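Chorismate synthase (Campylobacter jejuni, PDB 1SQ1) probably catalyses the FMNH2-dependent anti-1,4-elimination of phosphate from 5-enolpyruvylshikimate-3-phosphate, yielding chorismate, the branch point of aromatic amino acid biosynthesis. Local coordinates at residues V207-S212 with A334-V339; H232-I237 with L286-Y291. All blocks are in the same frame, centred on the assembly; numbering follows the deposited sequence.

Contact 1. Residues V207-S212 with A334-V339; sequences VFTKVS and AMVRLV
Val336 meets Thr209 and Val211 with one methyl each, a compact example of a helix valine settling on two same-face residues of a strand. Its CG2 faces Thr209 head on, and the two side chains reach toward one another until CG2 of Val336 lies 4.1 Å from CG2 of Thr209. The other branch works differently: the side chains of Val336 and Val211 run past each other in opposite directions, bringing CG1 of Val336 to 4.0 Å from CG2 of Val211. With CG1 trans to the backbone nitrogen (chi1 177°), the valine fork straddles the two strand positions.

No hydrogen bond crosses the interface, so the contact is one of methyl groups. The threonine can take part because its first torsion, -56°, turns CG2 to the helix while OG1 lies beside the backbone nitrogen; that hydroxyl is hydrogen-bonded to OG of Ser151 in the adjoining strand 148-156. All three residues are buried.

Further out, Val336 also touches Leu288 of strand 286-292 and Leu230 of helix 226-235, and Arg337 forms a salt bridge with Glu42. Helix 325-346 thus lies beside helix 226-235 on one face of the antiparallel sheet, with strand 205-212 running between strands 148-156 and 286-292.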
ATOM      1  N   VAL A 207     -11.493  24.552 -15.253  1.00 53.96           N
ATOM      2  CA  VAL A 207     -10.548  25.074 -14.277  1.00 54.59           C
ATOM      3  C   VAL A 207      -9.099  25.014 -14.720  1.00 56.51           C
ATOM      4  O   VAL A 207      -8.693  24.092 -15.435  1.00 57.41           O
ATOM      5  CB  VAL A 207     -10.675  24.341 -12.947  1.00 53.42           C
ATOM      6  CG1 VAL A 207      -9.529  24.721 -12.039  1.00 49.51           C
ATOM      7  CG2 VAL A 207     -12.000  24.696 -12.301  1.00 54.51           C
ATOM      8  N   PHE A 208      -8.329  26.013 -14.291  1.00 56.76           N
ATOM      9  CA  PHE A 208      -6.908  26.105 -14.618  1.00 57.66           C
ATOM     10  C   PHE A 208      -6.044  26.125 -13.358  1.00 57.40           C
ATOM     11  O   PHE A 208      -6.154  27.031 -12.533  1.00 58.69           O
ATOM     12  CB  PHE A 208      -6.625  27.371 -15.422  1.00 59.46           C
ATOM     13  CG  PHE A 208      -5.178  27.544 -15.785  1.00 62.38           C
ATOM     14  CD1 PHE A 208      -4.550  26.650 -16.647  1.00 63.23           C
ATOM     15  CD2 PHE A 208      -4.436  28.599 -15.262  1.00 63.74           C
ATOM     16  CE1 PHE A 208      -3.201  26.805 -16.984  1.00 64.14           C
ATOM     17  CE2 PHE A 208      -3.088  28.759 -15.593  1.00 64.17           C
ATOM     18  CZ  PHE A 208      -2.471  27.862 -16.455  1.00 63.73           C
ATOM     19  N   THR A 209      -5.185  25.125 -13.208  1.00 57.06           N
ATOM     20  CA  THR A 209      -4.306  25.056 -12.048  1.00 56.65           C
ATOM     21  C   THR A 209      -2.867  25.227 -12.484  1.00 57.24           C
ATOM     22  O   THR A 209      -2.338  24.434 -13.261  1.00 56.45           O
ATOM     23  CB  THR A 209      -4.399  23.722 -11.320  1.00 56.53           C
ATOM     24  OG1 THR A 209      -5.758  23.459 -10.941  1.00 57.13           O
ATOM     25  CG2 THR A 209      -3.529  23.770 -10.087  1.00 56.31           C
ATOM     26  N   LYS A 210      -2.242  26.276 -11.974  1.00 58.33           N
ATOM     27  CA  LYS A 210      -0.864  26.578 -12.301  1.00 58.59           C
ATOM     28  C   LYS A 210       0.001  26.398 -11.068  1.00 58.46           C
ATOM     29  O   LYS A 210      -0.375  26.817  -9.972  1.00 58.73           O
ATOM     30  CB  LYS A 210      -0.761  28.014 -12.817  1.00 60.48           C
ATOM     31  CG  LYS A 210       0.650  28.554 -12.918  1.00 62.69           C
ATOM     32  CD  LYS A 210       0.721  29.637 -13.972  1.00 65.25           C
ATOM     33  CE  LYS A 210       1.636  30.771 -13.561  1.00 67.02           C
ATOM     34  NZ  LYS A 210       1.018  31.573 -12.462  1.00 68.52           N
ATOM     35  N   VAL A 211       1.151  25.752 -11.241  1.00 57.32           N
ATOM     36  CA  VAL A 211       2.064  25.544 -10.129  1.00 57.77           C
ATOM     37  C   VAL A 211       3.422  26.125 -10.503  1.00 58.96           C
ATOM     38  O   VAL A 211       4.014  25.734 -11.514  1.00 59.84           O
ATOM     39  CB  VAL A 211       2.216  24.049  -9.797  1.00 56.48           C
ATOM     40  CG1 VAL A 211       2.996  23.884  -8.510  1.00 54.86           C
ATOM     41  CG2 VAL A 211       0.850  23.400  -9.676  1.00 55.06           C
ATOM     42  N   SER A 212       3.900  27.068  -9.694  1.00 60.09           N
ATOM     43  CA  SER A 212       5.183  27.733  -9.929  1.00 61.31           C
ATOM     44  C   SER A 212       6.208  27.329  -8.878  1.00 61.93           C
ATOM     45  O   SER A 212       5.858  26.756  -7.841  1.00 61.49           O
ATOM     46  CB  SER A 212       5.006  29.243  -9.870  1.00 60.02           C
ATOM     47  OG  SER A 212       4.517  29.609  -8.590  1.00 59.07           O
ATOM     48  N   ALA A 334      -6.286  22.071  -3.681  1.00 58.09           N
ATOM     49  CA  ALA A 334      -5.963  21.223  -2.539  1.00 56.96           C
ATOM     50  C   ALA A 334      -5.387  19.885  -2.991  1.00 56.24           C
ATOM     51  O   ALA A 334      -4.346  19.461  -2.503  1.00 56.00           O
ATOM     52  CB  ALA A 334      -7.207  20.999  -1.689  1.00 57.00           C
HETATM   53  N   MSE A 335      -6.066  19.231  -3.928  1.00 56.41           N
HETATM   54  CA  MSE A 335      -5.612  17.948  -4.444  1.00 57.52           C
HETATM   55  C   MSE A 335      -4.227  18.015  -5.078  1.00 57.62           C
HETATM   56  O   MSE A 335      -3.386  17.144  -4.833  1.00 58.23           O
HETATM   57  CB  MSE A 335      -6.605  17.379  -5.469  1.00 59.46           C
HETATM   58  CG  MSE A 335      -7.962  16.996  -4.912  1.00 62.04           C
HETATM   59 SE   MSE A 335      -7.891  15.916  -3.301  1.00 74.18          SE
HETATM   60  CE  MSE A 335      -7.093  14.284  -3.993  1.00 65.35           C
ATOM     61  N   VAL A 336      -3.981  19.030  -5.900  1.00 56.67           N
ATOM     62  CA  VAL A 336      -2.671  19.140  -6.533  1.00 56.27           C
ATOM     63  C   VAL A 336      -1.633  19.426  -5.459  1.00 56.39           C
ATOM     64  O   VAL A 336      -0.459  19.095  -5.599  1.00 57.42           O
ATOM     65  CB  VAL A 336      -2.637  20.251  -7.593  1.00 55.82           C
ATOM     66  CG1 VAL A 336      -1.239  20.376  -8.156  1.00 54.64           C
ATOM     67  CG2 VAL A 336      -3.621  19.925  -8.710  1.00 54.47           C
ATOM     68  N   ARG A 337      -2.088  20.014  -4.363  1.00 56.20           N
ATOM     69  CA  ARG A 337      -1.212  20.330  -3.255  1.00 55.11           C
ATOM     70  C   ARG A 337      -0.773  19.012  -2.634  1.00 54.52           C
ATOM     71  O   ARG A 337       0.423  18.718  -2.594  1.00 55.39           O
ATOM     72  CB  ARG A 337      -1.957  21.148  -2.211  1.00 57.10           C
ATOM     73  CG  ARG A 337      -1.188  22.328  -1.686  1.00 58.10           C
ATOM     74  CD  ARG A 337      -1.543  23.610  -2.429  1.00 58.52           C
ATOM     75  NE  ARG A 337      -2.767  24.235  -1.932  1.00 58.44           N
ATOM     76  CZ  ARG A 337      -3.012  25.541  -2.046  1.00 60.08           C
ATOM     77  NH1 ARG A 337      -2.110  26.335  -2.629  1.00 61.47           N
ATOM     78  NH2 ARG A 337      -4.149  26.060  -1.598  1.00 57.03           N
ATOM     79  N   LEU A 338      -1.745  18.225  -2.159  1.00 51.40           N
ATOM     80  CA  LEU A 338      -1.465  16.935  -1.526  1.00 49.22           C
ATOM     81  C   LEU A 338      -0.495  16.091  -2.345  1.00 49.21           C
ATOM     82  O   LEU A 338       0.495  15.578  -1.823  1.00 48.61           O
ATOM     83  CB  LEU A 338      -2.760  16.158  -1.307  1.00 47.29           C
ATOM     84  CG  LEU A 338      -3.709  16.697  -0.226  1.00 46.93           C
ATOM     85  CD1 LEU A 338      -5.104  16.238  -0.550  1.00 45.09           C
ATOM     86  CD2 LEU A 338      -3.311  16.224   1.167  1.00 45.79           C
ATOM     87  N   VAL A 339      -0.774  15.948  -3.633  1.00 49.11           N
ATOM     88  CA  VAL A 339       0.106  15.166  -4.485  1.00 48.29           C
ATOM     89  C   VAL A 339       1.544  15.695  -4.431  1.00 49.09           C
ATOM     90  O   VAL A 339       2.454  14.972  -4.022  1.00 48.79           O
ATOM     91  CB  VAL A 339      -0.377  15.176  -5.942  1.00 47.31           C
ATOM     92  CG1 VAL A 339       0.535  14.316  -6.796  1.00 45.47           C
ATOM     93  CG2 VAL A 339      -1.804  14.665  -6.012  1.00 47.76           C
TER

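Contact 2. Residues H232-I237 with L286-Y291; sequences HALMGI and LILKTY
Two first torsions in the same range bring Leu234 and Thr290 together. In the leucine, chi1 of -68° swings CG to the side of the backbone nitrogen, and chi2 (177°) sets CD1 in line with the extended chain, so that this methyl leads toward the strand. In the threonine, -55° sets OG1 opposite the carbonyl carbon and likewise beside the nitrogen. The two side chains cross obliquely, and the hydroxyl oxygen meets the leucine fork, with OG1 of Thr290 3.5 Å from CD1 of Leu234 and 3.6 Å from its CD2. The branching carbon is almost as near, CG of Leu234 lying 3.8 Å from the same OG1.

Two residues earlier in the strand, and on the same face, Leu288 adds a purely apolar touch, its CD1 lying 4.3 Å from CD1 of Leu234. Lys289, between them, points to the other face, where its NZ forms a salt bridge with Glu165. Leu234 also packs on Ala332 of helix 325-346, so its side chain is shared between the sheet and a second helix. Met235 turns from the strand and meets Ala231 of a second subunit, and the backbone oxygen of His232 is hydrogen-bonded to OG of Ser228 of that same second subunit.

The side chain of Thr290 is about 8 Å from that of Ala239, a predicted FMN-binding residue, which places the contact near the probable cofactor site. Chemically, leucine carbons lie against a threonine oxygen with no hydrogen bond between the segments; helix and strand are therefore held here by burial and van der Waals contact.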
ATOM      1  N   HIS A 232      -5.220  11.294 -11.330  1.00 45.04           N
ATOM      2  CA  HIS A 232      -5.979  10.485 -10.391  1.00 44.83           C
ATOM      3  C   HIS A 232      -6.666  11.372  -9.353  1.00 44.42           C
ATOM      4  O   HIS A 232      -7.862  11.215  -9.082  1.00 45.29           O
ATOM      5  CB  HIS A 232      -5.019   9.494  -9.735  1.00 44.50           C
ATOM      6  CG  HIS A 232      -5.649   8.544  -8.768  1.00 45.12           C
ATOM      7  ND1 HIS A 232      -6.340   8.972  -7.651  1.00 47.71           N
ATOM      8  CD2 HIS A 232      -5.576   7.197  -8.665  1.00 44.78           C
ATOM      9  CE1 HIS A 232      -6.651   7.925  -6.899  1.00 45.35           C
ATOM     10  NE2 HIS A 232      -6.195   6.841  -7.494  1.00 46.14           N
ATOM     11  N   ALA A 233      -5.928  12.322  -8.791  1.00 43.74           N
ATOM     12  CA  ALA A 233      -6.509  13.213  -7.793  1.00 43.55           C
ATOM     13  C   ALA A 233      -7.531  14.195  -8.391  1.00 43.56           C
ATOM     14  O   ALA A 233      -8.516  14.513  -7.744  1.00 41.57           O
ATOM     15  CB  ALA A 233      -5.406  13.967  -7.061  1.00 42.64           C
ATOM     16  N   LEU A 234      -7.297  14.661  -9.620  1.00 44.39           N
ATOM     17  CA  LEU A 234      -8.202  15.594 -10.281  1.00 46.33           C
ATOM     18  C   LEU A 234      -9.470  14.908 -10.836  1.00 49.41           C
ATOM     19  O   LEU A 234     -10.589  15.361 -10.558  1.00 49.54           O
ATOM     20  CB  LEU A 234      -7.456  16.354 -11.388  1.00 44.97           C
ATOM     21  CG  LEU A 234      -6.372  17.328 -10.886  1.00 45.80           C
ATOM     22  CD1 LEU A 234      -5.599  17.997 -12.048  1.00 42.22           C
ATOM     23  CD2 LEU A 234      -7.038  18.398 -10.028  1.00 43.56           C
HETATM   24  N   MSE A 235      -9.312  13.830 -11.613  1.00 52.30           N
HETATM   25  CA  MSE A 235     -10.473  13.090 -12.155  1.00 53.72           C
HETATM   26  C   MSE A 235     -11.335  12.631 -10.987  1.00 53.66           C
HETATM   27  O   MSE A 235     -12.556  12.550 -11.099  1.00 54.73           O
HETATM   28  CB  MSE A 235     -10.033  11.839 -12.935  1.00 57.07           C
HETATM   29  CG  MSE A 235      -9.733  12.011 -14.427  1.00 65.14           C
HETATM   30 SE   MSE A 235     -11.274  12.392 -15.530  1.00 71.20          SE
HETATM   31  CE  MSE A 235     -12.605  11.608 -14.380  1.00 74.84           C
ATOM     32  N   GLY A 236     -10.685  12.312  -9.871  1.00 52.86           N
ATOM     33  CA  GLY A 236     -11.407  11.863  -8.694  1.00 54.55           C
ATOM     34  C   GLY A 236     -12.367  12.899  -8.126  1.00 54.72           C
ATOM     35  O   GLY A 236     -13.327  12.562  -7.429  1.00 54.68           O
ATOM     36  N   ILE A 237     -12.099  14.167  -8.418  1.00 54.39           N
ATOM     37  CA  ILE A 237     -12.939  15.246  -7.936  1.00 54.81           C
ATOM     38  C   ILE A 237     -14.343  15.120  -8.510  1.00 57.92           C
ATOM     39  O   ILE A 237     -14.518  14.713  -9.660  1.00 61.07           O
ATOM     40  CB  ILE A 237     -12.371  16.619  -8.331  1.00 52.21           C
ATOM     41  CG1 ILE A 237     -10.987  16.797  -7.708  1.00 50.28           C
ATOM     42  CG2 ILE A 237     -13.349  17.720  -7.900  1.00 51.32           C
ATOM     43  CD1 ILE A 237     -10.372  18.172  -7.876  1.00 45.24           C
ATOM     44  N   LEU A 286       3.648  24.254 -13.817  1.00 55.45           N
ATOM     45  CA  LEU A 286       2.744  23.141 -14.053  1.00 54.44           C
ATOM     46  C   LEU A 286       1.467  23.670 -14.687  1.00 55.10           C
ATOM     47  O   LEU A 286       0.814  24.553 -14.130  1.00 56.37           O
ATOM     48  CB  LEU A 286       2.438  22.432 -12.727  1.00 51.85           C
ATOM     49  CG  LEU A 286       2.719  20.930 -12.543  1.00 50.16           C
ATOM     50  CD1 LEU A 286       4.006  20.480 -13.239  1.00 50.08           C
ATOM     51  CD2 LEU A 286       2.785  20.652 -11.059  1.00 45.06           C
ATOM     52  N   ILE A 287       1.125  23.144 -15.862  1.00 54.53           N
ATOM     53  CA  ILE A 287      -0.085  23.559 -16.574  1.00 54.88           C
ATOM     54  C   ILE A 287      -1.106  22.433 -16.544  1.00 54.47           C
ATOM     55  O   ILE A 287      -1.054  21.518 -17.359  1.00 56.28           O
ATOM     56  CB  ILE A 287       0.205  23.897 -18.052  1.00 57.01           C
ATOM     57  CG1 ILE A 287       1.414  24.831 -18.153  1.00 56.28           C
ATOM     58  CG2 ILE A 287      -1.008  24.576 -18.673  1.00 55.56           C
ATOM     59  CD1 ILE A 287       1.219  26.133 -17.428  1.00 58.16           C
ATOM     60  N   LEU A 288      -2.038  22.519 -15.605  1.00 53.18           N
ATOM     61  CA  LEU A 288      -3.060  21.495 -15.434  1.00 51.05           C
ATOM     62  C   LEU A 288      -4.443  22.061 -15.664  1.00 50.65           C
ATOM     63  O   LEU A 288      -4.774  23.109 -15.131  1.00 52.21           O
ATOM     64  CB  LEU A 288      -3.005  20.935 -14.010  1.00 48.71           C
ATOM     65  CG  LEU A 288      -1.627  20.562 -13.499  1.00 44.31           C
ATOM     66  CD1 LEU A 288      -1.744  19.933 -12.127  1.00 42.02           C
ATOM     67  CD2 LEU A 288      -0.975  19.624 -14.488  1.00 43.11           C
ATOM     68  N   LYS A 289      -5.261  21.373 -16.445  1.00 50.13           N
ATOM     69  CA  LYS A 289      -6.605  21.864 -16.674  1.00 51.61           C
ATOM     70  C   LYS A 289      -7.622  20.798 -16.310  1.00 51.79           C
ATOM     71  O   LYS A 289      -7.530  19.663 -16.781  1.00 52.68           O
ATOM     72  CB  LYS A 289      -6.777  22.290 -18.130  1.00 52.35           C
ATOM     73  CG  LYS A 289      -5.716  23.238 -18.652  1.00 50.93           C
ATOM     74  CD  LYS A 289      -6.126  23.736 -20.012  1.00 53.41           C
ATOM     75  CE  LYS A 289      -4.989  24.418 -20.753  1.00 55.99           C
ATOM     76  NZ  LYS A 289      -3.928  23.434 -21.154  1.00 58.40           N
ATOM     77  N   THR A 290      -8.581  21.172 -15.462  1.00 52.72           N
ATOM     78  CA  THR A 290      -9.645  20.274 -15.002  1.00 53.00           C
ATOM     79  C   THR A 290     -11.017  20.775 -15.463  1.00 52.83           C
ATOM     80  O   THR A 290     -11.450  21.873 -15.094  1.00 53.11           O
ATOM     81  CB  THR A 290      -9.688  20.193 -13.475  1.00 52.20           C
ATOM     82  OG1 THR A 290      -8.407  19.801 -12.988  1.00 54.75           O
ATOM     83  CG2 THR A 290     -10.706  19.174 -13.030  1.00 55.38           C
ATOM     84  N   TYR A 291     -11.710  19.953 -16.242  1.00 53.09           N
ATOM     85  CA  TYR A 291     -13.026  20.304 -16.753  1.00 52.26           C
ATOM     86  C   TYR A 291     -14.177  19.705 -15.967  1.00 51.61           C
ATOM     87  O   TYR A 291     -14.341  18.493 -15.896  1.00 51.27           O
ATOM     88  CB  TYR A 291     -13.116  19.877 -18.206  1.00 51.93           C
ATOM     89  CG  TYR A 291     -12.058  20.535 -19.036  1.00 52.71           C
ATOM     90  CD1 TYR A 291     -12.229  21.827 -19.521  1.00 52.23           C
ATOM     91  CD2 TYR A 291     -10.854  19.895 -19.280  1.00 53.16           C
ATOM     92  CE1 TYR A 291     -11.221  22.463 -20.227  1.00 52.16           C
ATOM     93  CE2 TYR A 291      -9.839  20.523 -19.984  1.00 53.06           C
ATOM     94  CZ  TYR A 291     -10.030  21.804 -20.450  1.00 52.02           C
ATOM     95  OH  TYR A 291      -9.014  22.431 -21.118  1.00 51.70           O
TER

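How the contacts relate
The two contacts have centres 8 Å apart and repeat one theme, a helix laid on a strand of the same antiparallel sheet. Along the chain the order is 207-212, 232-237, 286-291, 334-339, so contact 2 forms entirely within the span that contact 1 bridges. Their strands are sheet neighbours, joined by probable backbone hydrogen bonds from Val207 N to Thr290 O and from Leu286 N to Val211 O. Their helices touch as well, CE of Met335 packing 3.5 Å from CB of Ala233. Sequence-distant pieces thereby build one helix-over-sheet layer, consistent with the beta-alpha-beta sandwich of chorismate synthases; helix 226-235 of this chain also reaches a second subunit of the tetramer.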